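Local atomic coordinates of polyketide synthase/nonribosomal peptide synthetase hybrid RzxB (Pseudomonas fluorescens, PDB entry 5IL6), a protein that probably dehydrates beta-hydroxyacyl intermediates bound to an acyl carrier protein during rhizoxin assembly, acting as the dehydratase domain of a trans-AT polyketide synthase. Residues A170-L175 and H203-D208. Residues are numbered along the deposited sequence; the frame is centred on the assembly and turned at random.
Sequences AGHRRL and HPALLD
Asp208 OD2 accepts hydrogen bonds from two groups: His172 ND1 reaches it across the contact at 3.3 Å, a weak bond by length though nearly straight (171° at the hydrogen), and Gln212 NE2, one helical turn further on, bonds to it as well. The carboxylate sits at the rim of the imidazole, near its plane; the two side chains cross at about a right angle, with ring and carboxylate planes 55° apart. With CG anti to the carbonyl carbon, the His172 ring swings toward helix 204-212 and lays one face on Ala205. There Ala205 CB stands 4.0 Å from the ring centroid and 10° off its normal, a CH-pi contact over the centre, while His172 CE1 lies 3.9 Å from Ala205 CA. The same methyl touches both Gly171 O, at 3.5 Å, and the ring face. His203 is the N-cap of helix 204-212; its ND1 accepts from Ala205 N at 3.0 Å. On the loop side, Arg174 NE donates to Ala170 O at 3.0 Å. That carbonyl also receives Arg173 N, closing the turn; Arg174 NH1 goes on to Ala190 O. Replacing the His172 imidazole with the methyl of an alanine is likely to cost Asp208 OD2 this donor, leaving Gln212 NE2 to it, and to open a gap over the Ala205 methyl. Asp208 and Gln212 fit the DxxxQ motif of polyketide synthase dehydratases, whose aspartate is catalytic in relatives; Gln212 thus probably does most to limit rotation of this carboxylate, the imidazole adding a weak second hold on the same oxygen.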
ATOM      1  N   ALA A 170      -1.121  16.613  -4.214  1.00 25.88           N
ATOM      2  CA  ALA A 170      -2.107  16.309  -5.247  1.00 29.69           C
ATOM      3  C   ALA A 170      -1.920  14.902  -5.798  1.00 30.88           C
ATOM      4  O   ALA A 170      -2.899  14.195  -6.059  1.00 26.65           O
ATOM      5  CB  ALA A 170      -2.020  17.337  -6.374  1.00 32.57           C
ATOM      6  N   GLY A 171      -0.669  14.471  -5.971  1.00 33.54           N
ATOM      7  CA  GLY A 171      -0.420  13.158  -6.539  1.00 34.41           C
ATOM      8  C   GLY A 171      -0.901  12.009  -5.679  1.00 33.00           C
ATOM      9  O   GLY A 171      -1.054  10.892  -6.189  1.00 27.40           O
ATOM     10  N   HIS A 172      -1.137  12.249  -4.387  1.00 32.49           N
ATOM     11  CA  HIS A 172      -1.674  11.225  -3.496  1.00 30.83           C
ATOM     12  C   HIS A 172      -3.057  11.587  -2.963  1.00 32.57           C
ATOM     13  O   HIS A 172      -3.556  10.907  -2.058  1.00 37.98           O
ATOM     14  CB  HIS A 172      -0.704  10.968  -2.338  1.00 30.80           C
ATOM     15  CG  HIS A 172       0.424  10.051  -2.698  1.00 29.50           C
ATOM     16  ND1 HIS A 172       0.577   8.805  -2.131  1.00 32.56           N
ATOM     17  CD2 HIS A 172       1.451  10.196  -3.570  1.00 28.25           C
ATOM     18  CE1 HIS A 172       1.649   8.222  -2.639  1.00 32.98           C
ATOM     19  NE2 HIS A 172       2.198   9.045  -3.514  1.00 32.83           N
ATOM     20  N   ARG A 173      -3.681  12.637  -3.483  1.00 31.66           N
ATOM     21  CA  ARG A 173      -5.080  12.947  -3.176  1.00 33.05           C
ATOM     22  C   ARG A 173      -5.984  12.430  -4.289  1.00 28.72           C
ATOM     23  O   ARG A 173      -6.658  13.186  -4.986  1.00 29.79           O
ATOM     24  CB  ARG A 173      -5.268  14.447  -2.973  1.00 43.97           C
ATOM     25  CG  ARG A 173      -4.719  14.986  -1.672  1.00 53.23           C
ATOM     26  CD  ARG A 173      -4.833  16.498  -1.634  1.00 59.16           C
ATOM     27  NE  ARG A 173      -6.228  16.935  -1.658  1.00 65.03           N
ATOM     28  CZ  ARG A 173      -6.946  17.274  -0.591  1.00 71.81           C
ATOM     29  NH1 ARG A 173      -6.421  17.241   0.627  1.00 74.62           N
ATOM     30  NH2 ARG A 173      -8.208  17.656  -0.748  1.00 74.27           N
ATOM     31  N   ARG A 174      -5.993  11.109  -4.445  1.00 28.82           N
ATOM     32  CA  ARG A 174      -6.592  10.471  -5.607  1.00 32.35           C
ATOM     33  C   ARG A 174      -7.992   9.936  -5.337  1.00 31.26           C
ATOM     34  O   ARG A 174      -8.559   9.267  -6.204  1.00 29.85           O
ATOM     35  CB  ARG A 174      -5.687   9.342  -6.097  1.00 40.12           C
ATOM     36  CG  ARG A 174      -4.249   9.779  -6.339  1.00 45.59           C
ATOM     37  CD  ARG A 174      -4.090  10.604  -7.595  1.00 47.12           C
ATOM     38  NE  ARG A 174      -4.490  12.004  -7.437  1.00 43.73           N
ATOM     39  CZ  ARG A 174      -5.312  12.661  -8.253  1.00 42.69           C
ATOM     40  NH1 ARG A 174      -5.853  12.067  -9.313  1.00 47.09           N
ATOM     41  NH2 ARG A 174      -5.585  13.938  -8.020  1.00 41.54           N
ATOM     42  N   LEU A 175      -8.558  10.200  -4.161  1.00 29.92           N
ATOM     43  CA  LEU A 175      -9.954   9.858  -3.910  1.00 30.41           C
ATOM     44  C   LEU A 175     -10.838  10.805  -4.711  1.00 33.22           C
ATOM     45  O   LEU A 175     -10.876  12.010  -4.441  1.00 37.99           O
ATOM     46  CB  LEU A 175     -10.273   9.954  -2.420  1.00 31.27           C
ATOM     47  CG  LEU A 175      -9.856   8.794  -1.511  1.00 28.36           C
ATOM     48  CD1 LEU A 175     -10.313   9.063  -0.085  1.00 33.64           C
ATOM     49  CD2 LEU A 175     -10.389   7.448  -1.994  1.00 31.64           C
ATOM     50  N   HIS A 203       0.265   0.988  -9.093  1.00 24.33           N
ATOM     51  CA  HIS A 203       0.918   2.240  -8.739  1.00 23.10           C
ATOM     52  C   HIS A 203       0.742   2.512  -7.245  1.00 19.67           C
ATOM     53  O   HIS A 203      -0.358   2.345  -6.713  1.00 22.08           O
ATOM     54  CB  HIS A 203       0.330   3.392  -9.556  1.00 29.32           C
ATOM     55  CG  HIS A 203       1.147   4.646  -9.500  1.00 28.33           C
ATOM     56  ND1 HIS A 203       1.113   5.508  -8.426  1.00 24.41           N
ATOM     57  CD2 HIS A 203       2.014   5.188 -10.389  1.00 29.76           C
ATOM     58  CE1 HIS A 203       1.929   6.524  -8.650  1.00 26.48           C
ATOM     59  NE2 HIS A 203       2.487   6.354  -9.836  1.00 27.37           N
ATOM     60  N   PRO A 204       1.797   2.938  -6.542  1.00 19.40           N
ATOM     61  CA  PRO A 204       1.676   3.136  -5.084  1.00 21.80           C
ATOM     62  C   PRO A 204       0.656   4.191  -4.689  1.00 22.41           C
ATOM     63  O   PRO A 204       0.044   4.076  -3.620  1.00 22.01           O
ATOM     64  CB  PRO A 204       3.096   3.540  -4.664  1.00 22.95           C
ATOM     65  CG  PRO A 204       3.715   4.092  -5.907  1.00 22.73           C
ATOM     66  CD  PRO A 204       3.147   3.262  -7.024  1.00 20.89           C
ATOM     67  N   ALA A 205       0.465   5.228  -5.505  1.00 24.63           N
ATOM     68  CA  ALA A 205      -0.516   6.256  -5.171  1.00 25.32           C
ATOM     69  C   ALA A 205      -1.935   5.704  -5.234  1.00 21.62           C
ATOM     70  O   ALA A 205      -2.795   6.096  -4.437  1.00 23.30           O
ATOM     71  CB  ALA A 205      -0.367   7.451  -6.111  1.00 24.98           C
ATOM     72  N   LEU A 206      -2.202   4.798  -6.177  1.00 20.65           N
ATOM     73  CA  LEU A 206      -3.519   4.178  -6.245  1.00 24.33           C
ATOM     74  C   LEU A 206      -3.725   3.210  -5.090  1.00 23.13           C
ATOM     75  O   LEU A 206      -4.818   3.143  -4.516  1.00 22.02           O
ATOM     76  CB  LEU A 206      -3.697   3.458  -7.583  1.00 29.37           C
ATOM     77  CG  LEU A 206      -3.757   4.340  -8.835  1.00 38.95           C
ATOM     78  CD1 LEU A 206      -3.872   3.483 -10.087  1.00 44.42           C
ATOM     79  CD2 LEU A 206      -4.915   5.328  -8.764  1.00 37.49           C
ATOM     80  N   LEU A 207      -2.693   2.442  -4.737  1.00 24.51           N
ATOM     81  CA  LEU A 207      -2.813   1.565  -3.580  1.00 22.21           C
ATOM     82  C   LEU A 207      -2.992   2.377  -2.304  1.00 23.85           C
ATOM     83  O   LEU A 207      -3.763   1.994  -1.418  1.00 19.87           O
ATOM     84  CB  LEU A 207      -1.589   0.653  -3.475  1.00 22.08           C
ATOM     85  CG  LEU A 207      -1.615  -0.357  -2.323  1.00 25.94           C
ATOM     86  CD1 LEU A 207      -2.865  -1.228  -2.384  1.00 25.26           C
ATOM     87  CD2 LEU A 207      -0.363  -1.224  -2.338  1.00 26.55           C
ATOM     88  N   ASP A 208      -2.291   3.507  -2.195  1.00 23.37           N
ATOM     89  CA  ASP A 208      -2.471   4.378  -1.039  1.00 21.54           C
ATOM     90  C   ASP A 208      -3.870   4.981  -1.022  1.00 21.86           C
ATOM     91  O   ASP A 208      -4.526   5.012   0.026  1.00 22.22           O
ATOM     92  CB  ASP A 208      -1.399   5.472  -1.044  1.00 24.87           C
ATOM     93  CG  ASP A 208      -1.494   6.393   0.159  1.00 28.85           C
ATOM     94  OD1 ASP A 208      -1.354   5.902   1.297  1.00 26.66           O
ATOM     95  OD2 ASP A 208      -1.681   7.614  -0.038  1.00 31.35           O
TER